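Local atomic coordinates of fusarinine C esterase sidJ (Aspergillus fumigatus, PDB entry 6GUP), a protein that hydrolyses the ester bonds of the fungal siderophore fusarinine C, releasing fusarinine and iron, but does not cleave triacetylfusarinine C. Residues L274-S288 / A313-H327. Residues are numbered along the deposited sequence; the frame is centred on the assembly and turned at random.
Sequences LRGKLMVLFSGADQS and AIWDENSGIIPNASH
The acid and histidine of a probable Ser-His-Asp triad meet in the loops that follow the last two parallel strands of the alpha/beta-hydrolase sheet, Asp-286 after strand 278-283 and His-327 after strand 320-322. The two side chains lie side by side, and His-327 ND1 donates to Asp-286 OD2 (2.9 Å), close to the ring plane and on the syn side of the oxygen, although carboxylate and ring planes stand 65° apart. OD1 of the same carboxylate takes the backbone N of Ser-288 in an Asx turn, so the two oxygens have separate partners, which together limit rotation of the carboxylate. On the histidine, NE2 is hydrogen-bonded to Ser-123 OG on the presumed nucleophile elbow. Gln-287 OE1 accepts from His-327 N at 3.2 Å, its amide nearly perpendicular to the imidazole. At the first residue of the type I turn from Ser-283 to Asp-286, Ser-283 OG donates to Ser-326 O (2.7 Å) from above the carbonyl plane.

These loops are carried by a beta-alpha-beta unit whose connection includes helix 295-307, with strand 320-322 at the sheet edge. Parallel pairing runs from Val-280 O to Gly-284 N through alternate residues; Gly-320 N meets Val-280 O at 3.1 Å. One step earlier a side chain replaces the backbone partner: Ser-319 OG accepts from Val-280 N (2.9 Å) while donating to Asp-316 O in its carbonyl plane. Trp-315 sets out away from strand 278-283, but with CG anti to the backbone N (chi1 -176°) its indole returns to cross Leu-278 and Val-280 at a slant, and Val-280 CG2 packs tightly at 3.3 Å from Trp-315 CH2. At the far end Lys-277, bent at chi2 and chi3, curls NZ onto Ala-313 O (2.7 Å) and Trp-315 O, and a water accepting from NZ also accepts from Glu-317 N.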
loop_
_atom_site.group_PDB
_atom_site.type_symbol
_atom_site.label_atom_id
_atom_site.label_comp_id
_atom_site.label_asym_id
_atom_site.label_seq_id
_atom_site.Cartn_x
_atom_site.Cartn_y
_atom_site.Cartn_z
ATOM N N LEU A 274 -13.089 -3.923 -24.524
ATOM C CA LEU A 274 -11.991 -4.783 -24.966
ATOM C C LEU A 274 -11.973 -4.858 -26.491
ATOM O O LEU A 274 -12.677 -5.678 -27.086
ATOM C CB LEU A 274 -12.116 -6.187 -24.353
ATOM C CG LEU A 274 -11.055 -7.236 -24.720
ATOM C CD1 LEU A 274 -9.642 -6.731 -24.460
ATOM C CD2 LEU A 274 -11.302 -8.528 -23.954
ATOM N N ARG A 275 -11.174 -3.990 -27.115
ATOM C CA ARG A 275 -10.913 -4.064 -28.561
ATOM C C ARG A 275 -9.661 -4.915 -28.813
ATOM O O ARG A 275 -8.636 -4.444 -29.309
ATOM C CB ARG A 275 -10.832 -2.673 -29.219
ATOM C CG ARG A 275 -9.854 -1.672 -28.614
ATOM C CD ARG A 275 -9.437 -0.635 -29.648
ATOM N NE ARG A 275 -8.584 0.410 -29.080
ATOM C CZ ARG A 275 -9.006 1.479 -28.399
ATOM N NH1 ARG A 275 -10.303 1.694 -28.167
ATOM N NH2 ARG A 275 -8.114 2.352 -27.937
ATOM N N GLY A 276 -9.786 -6.192 -28.468
ATOM C CA GLY A 276 -8.683 -7.144 -28.521
ATOM C C GLY A 276 -9.111 -8.477 -27.936
ATOM O O GLY A 276 -10.307 -8.779 -27.885
ATOM N N LYS A 277 -8.138 -9.258 -27.471
ATOM C CA LYS A 277 -8.386 -10.623 -27.000
ATOM C C LYS A 277 -8.318 -10.742 -25.479
ATOM O O LYS A 277 -7.569 -10.012 -24.828
ATOM C CB LYS A 277 -7.377 -11.594 -27.630
ATOM C CG LYS A 277 -7.202 -11.460 -29.140
ATOM C CD LYS A 277 -8.419 -11.950 -29.915
ATOM C CE LYS A 277 -8.288 -13.412 -30.302
ATOM N NZ LYS A 277 -9.612 -14.035 -30.570
ATOM N N LEU A 278 -9.113 -11.660 -24.926
ATOM C CA LEU A 278 -9.018 -12.051 -23.517
ATOM C C LEU A 278 -8.255 -13.368 -23.423
ATOM O O LEU A 278 -8.749 -14.401 -23.889
ATOM C CB LEU A 278 -10.409 -12.213 -22.891
ATOM C CG LEU A 278 -10.461 -12.750 -21.451
ATOM C CD1 LEU A 278 -9.762 -11.807 -20.478
ATOM C CD2 LEU A 278 -11.897 -12.993 -21.021
ATOM N N MET A 279 -7.063 -13.335 -22.825
ATOM C CA MET A 279 -6.285 -14.552 -22.578
ATOM C C MET A 279 -6.327 -14.937 -21.101
ATOM O O MET A 279 -5.923 -14.156 -20.241
ATOM C CB MET A 279 -4.832 -14.390 -23.030
ATOM C CG MET A 279 -4.052 -15.700 -23.011
ATOM S SD MET A 279 -2.460 -15.628 -23.848
ATOM C CE MET A 279 -1.557 -14.540 -22.749
ATOM N N VAL A 280 -6.817 -16.144 -20.820
ATOM C CA VAL A 280 -6.807 -16.713 -19.473
ATOM C C VAL A 280 -5.686 -17.751 -19.377
ATOM O O VAL A 280 -5.604 -18.657 -20.208
ATOM C CB VAL A 280 -8.167 -17.357 -19.125
ATOM C CG1 VAL A 280 -8.142 -17.988 -17.737
ATOM C CG2 VAL A 280 -9.275 -16.315 -19.204
ATOM N N LEU A 281 -4.833 -17.607 -18.364
ATOM C CA LEU A 281 -3.731 -18.536 -18.113
ATOM C C LEU A 281 -3.946 -19.257 -16.786
ATOM O O LEU A 281 -3.601 -18.733 -15.723
ATOM C CB LEU A 281 -2.392 -17.790 -18.101
ATOM C CG LEU A 281 -1.985 -17.049 -19.376
ATOM C CD1 LEU A 281 -0.695 -16.280 -19.138
ATOM C CD2 LEU A 281 -1.826 -17.998 -20.553
ATOM N N PHE A 282 -4.533 -20.450 -16.853
ATOM C CA PHE A 282 -4.673 -21.306 -15.673
ATOM C C PHE A 282 -3.347 -21.951 -15.304
ATOM O O PHE A 282 -2.477 -22.141 -16.154
ATOM C CB PHE A 282 -5.701 -22.432 -15.890
ATOM C CG PHE A 282 -7.132 -22.072 -15.560
ATOM C CD1 PHE A 282 -7.482 -20.959 -14.782
ATOM C CD2 PHE A 282 -8.152 -22.910 -15.999
ATOM C CE1 PHE A 282 -8.808 -20.685 -14.494
ATOM C CE2 PHE A 282 -9.479 -22.637 -15.706
ATOM C CZ PHE A 282 -9.807 -21.523 -14.956
ATOM N N SER A 283 -3.227 -22.306 -14.029
ATOM C CA SER A 283 -2.077 -23.038 -13.520
ATOM C C SER A 283 -2.462 -24.515 -13.409
ATOM O O SER A 283 -3.446 -24.856 -12.752
ATOM C CB SER A 283 -1.649 -22.462 -12.172
ATOM O OG SER A 283 -1.041 -21.194 -12.341
ATOM N N GLY A 284 -1.701 -25.380 -14.081
ATOM C CA GLY A 284 -2.008 -26.813 -14.156
ATOM C C GLY A 284 -1.923 -27.566 -12.843
ATOM O O GLY A 284 -2.684 -28.512 -12.620
ATOM N N ALA A 285 -1.001 -27.148 -11.980
ATOM C CA ALA A 285 -0.861 -27.702 -10.635
ATOM C C ALA A 285 -1.295 -26.680 -9.580
ATOM O O ALA A 285 -0.674 -26.578 -8.517
ATOM C CB ALA A 285 0.581 -28.133 -10.405
ATOM N N ASP A 286 -2.361 -25.931 -9.875
ATOM C CA ASP A 286 -2.866 -24.913 -8.957
ATOM C C ASP A 286 -3.406 -25.598 -7.707
ATOM O O ASP A 286 -4.401 -26.323 -7.754
ATOM C CB ASP A 286 -3.954 -24.050 -9.607
ATOM C CG ASP A 286 -4.211 -22.757 -8.849
ATOM O OD1 ASP A 286 -4.329 -22.795 -7.608
ATOM O OD2 ASP A 286 -4.310 -21.698 -9.502
ATOM N N GLN A 287 -2.722 -25.353 -6.595
ATOM C CA GLN A 287 -3.065 -25.948 -5.305
ATOM C C GLN A 287 -4.318 -25.342 -4.654
ATOM O O GLN A 287 -4.853 -25.928 -3.717
ATOM C CB GLN A 287 -1.860 -25.904 -4.343
ATOM C CG GLN A 287 -1.472 -24.541 -3.758
ATOM C CD GLN A 287 -0.775 -23.600 -4.735
ATOM O OE1 GLN A 287 -0.518 -23.946 -5.889
ATOM N NE2 GLN A 287 -0.473 -22.395 -4.267
ATOM N N SER A 288 -4.763 -24.175 -5.131
ATOM C CA SER A 288 -5.995 -23.537 -4.647
ATOM C C SER A 288 -7.273 -24.085 -5.288
ATOM O O SER A 288 -8.358 -23.891 -4.745
ATOM C CB SER A 288 -5.940 -22.023 -4.874
ATOM O OG SER A 288 -4.836 -21.446 -4.200
ATOM N N ALA A 313 -15.401 -13.555 -31.481
ATOM C CA ALA A 313 -14.072 -14.158 -31.343
ATOM C C ALA A 313 -13.211 -13.321 -30.393
ATOM O O ALA A 313 -12.073 -12.965 -30.708
ATOM C CB ALA A 313 -13.412 -14.292 -32.709
ATOM N N ILE A 314 -13.771 -13.024 -29.222
ATOM C CA ILE A 314 -13.101 -12.208 -28.206
ATOM C C ILE A 314 -12.093 -13.046 -27.420
ATOM O O ILE A 314 -10.971 -12.608 -27.183
ATOM C CB ILE A 314 -14.128 -11.551 -27.251
ATOM C CG1 ILE A 314 -15.007 -10.570 -28.037
ATOM C CG2 ILE A 314 -13.428 -10.827 -26.098
ATOM C CD1 ILE A 314 -16.272 -10.151 -27.326
ATOM N N TRP A 315 -12.510 -14.239 -27.006
ATOM C CA TRP A 315 -11.645 -15.173 -26.282
ATOM C C TRP A 315 -10.395 -15.508 -27.096
ATOM O O TRP A 315 -10.489 -15.814 -28.287
ATOM C CB TRP A 315 -12.416 -16.455 -25.966
ATOM C CG TRP A 315 -11.666 -17.457 -25.147
ATOM C CD1 TRP A 315 -10.877 -18.466 -25.612
ATOM C CD2 TRP A 315 -11.648 -17.557 -23.720
ATOM N NE1 TRP A 315 -10.361 -19.187 -24.565
ATOM C CE2 TRP A 315 -10.819 -18.652 -23.390
ATOM C CE3 TRP A 315 -12.253 -16.826 -22.687
ATOM C CZ2 TRP A 315 -10.576 -19.036 -22.065
ATOM C CZ3 TRP A 315 -12.011 -17.208 -21.368
ATOM C CH2 TRP A 315 -11.180 -18.306 -21.071
ATOM N N ASP A 316 -9.233 -15.434 -26.450
ATOM C CA ASP A 316 -7.978 -15.820 -27.081
ATOM C C ASP A 316 -7.883 -17.338 -27.041
ATOM O O ASP A 316 -7.848 -17.926 -25.957
ATOM C CB ASP A 316 -6.775 -15.191 -26.362
ATOM C CG ASP A 316 -5.530 -15.136 -27.238
ATOM O OD1 ASP A 316 -5.312 -16.057 -28.054
ATOM O OD2 ASP A 316 -4.765 -14.162 -27.113
ATOM N N GLU A 317 -7.832 -17.966 -28.217
ATOM C CA GLU A 317 -7.677 -19.424 -28.320
ATOM C C GLU A 317 -6.393 -19.935 -27.649
ATOM O O GLU A 317 -6.350 -21.073 -27.184
ATOM C CB GLU A 317 -7.741 -19.891 -29.784
ATOM C CG GLU A 317 -6.547 -19.504 -30.655
ATOM C CD GLU A 317 -6.588 -20.139 -32.036
ATOM O OE1 GLU A 317 -5.522 -20.203 -32.685
ATOM O OE2 GLU A 317 -7.673 -20.579 -32.475
ATOM N N ASN A 318 -5.366 -19.083 -27.592
ATOM C CA ASN A 318 -4.118 -19.386 -26.875
ATOM C C ASN A 318 -4.239 -19.422 -25.339
ATOM O O ASN A 318 -3.251 -19.701 -24.658
ATOM C CB ASN A 318 -3.007 -18.406 -27.291
ATOM C CG ASN A 318 -2.553 -18.608 -28.729
ATOM O OD1 ASN A 318 -2.485 -19.735 -29.224
ATOM N ND2 ASN A 318 -2.228 -17.512 -29.405
ATOM N N SER A 319 -5.423 -19.127 -24.796
ATOM C CA SER A 319 -5.738 -19.420 -23.397
ATOM C C SER A 319 -5.616 -20.914 -23.126
ATOM O O SER A 319 -5.884 -21.740 -24.003
ATOM C CB SER A 319 -7.166 -18.991 -23.062
ATOM O OG SER A 319 -7.362 -17.612 -23.307
ATOM N N GLY A 320 -5.224 -21.255 -21.905
ATOM C CA GLY A 320 -5.040 -22.650 -21.543
ATOM C C GLY A 320 -4.546 -22.858 -20.130
ATOM O O GLY A 320 -4.649 -21.968 -19.280
ATOM N N ILE A 321 -3.996 -24.046 -19.902
ATOM C CA ILE A 321 -3.603 -24.509 -18.580
ATOM C C ILE A 321 -2.099 -24.773 -18.616
ATOM O O ILE A 321 -1.654 -25.726 -19.256
ATOM C CB ILE A 321 -4.400 -25.781 -18.202
ATOM C CG1 ILE A 321 -5.906 -25.473 -18.184
ATOM C CG2 ILE A 321 -3.969 -26.317 -16.842
ATOM C CD1 ILE A 321 -6.800 -26.687 -18.076
ATOM N N ILE A 322 -1.330 -23.928 -17.922
ATOM C CA ILE A 322 0.138 -24.005 -17.931
ATOM C C ILE A 322 0.554 -25.309 -17.231
ATOM O O ILE A 322 0.201 -25.501 -16.065
ATOM C CB ILE A 322 0.816 -22.810 -17.202
ATOM C CG1 ILE A 322 0.362 -21.440 -17.752
ATOM C CG2 ILE A 322 2.338 -22.921 -17.287
ATOM C CD1 ILE A 322 0.742 -21.137 -19.186
ATOM N N PRO A 323 1.286 -26.208 -17.933
ATOM C CA PRO A 323 1.687 -27.480 -17.303
ATOM C C PRO A 323 2.574 -27.307 -16.066
ATOM O O PRO A 323 3.520 -26.517 -16.095
ATOM C CB PRO A 323 2.466 -28.204 -18.413
ATOM C CG PRO A 323 2.038 -27.566 -19.681
ATOM C CD PRO A 323 1.698 -26.147 -19.349
ATOM N N ASN A 324 2.234 -28.023 -14.992
ATOM C CA ASN A 324 3.008 -28.052 -13.736
ATOM C C ASN A 324 3.095 -26.724 -12.960
ATOM O O ASN A 324 3.823 -26.649 -11.967
ATOM C CB ASN A 324 4.428 -28.600 -13.979
ATOM C CG ASN A 324 4.434 -29.906 -14.753
ATOM O OD1 ASN A 324 5.158 -30.052 -15.738
ATOM N ND2 ASN A 324 3.624 -30.863 -14.312
ATOM N N ALA A 325 2.347 -25.700 -13.377
ATOM C CA ALA A 325 2.417 -24.388 -12.734
ATOM C C ALA A 325 1.606 -24.397 -11.447
ATOM O O ALA A 325 0.520 -24.969 -11.408
ATOM C CB ALA A 325 1.902 -23.299 -13.664
ATOM N N SER A 326 2.137 -23.762 -10.407
ATOM C CA SER A 326 1.410 -23.557 -9.157
ATOM C C SER A 326 0.635 -22.250 -9.297
ATOM O O SER A 326 0.730 -21.581 -10.330
ATOM C CB SER A 326 2.374 -23.505 -7.967
ATOM O OG SER A 326 3.196 -22.353 -8.011
ATOM N N HIS A 327 -0.128 -21.889 -8.266
ATOM C CA HIS A 327 -0.979 -20.694 -8.306
ATOM C C HIS A 327 -0.193 -19.414 -8.602
ATOM O O HIS A 327 -0.534 -18.673 -9.527
ATOM C CB HIS A 327 -1.741 -20.531 -6.989
ATOM C CG HIS A 327 -2.705 -19.385 -6.992
ATOM N ND1 HIS A 327 -3.896 -19.417 -7.685
ATOM C CD2 HIS A 327 -2.644 -18.168 -6.401
ATOM C CE1 HIS A 327 -4.532 -18.272 -7.514
ATOM N NE2 HIS A 327 -3.794 -17.496 -6.739
HETATM O O HOH W 1 -8.288 -16.571 -30.535
#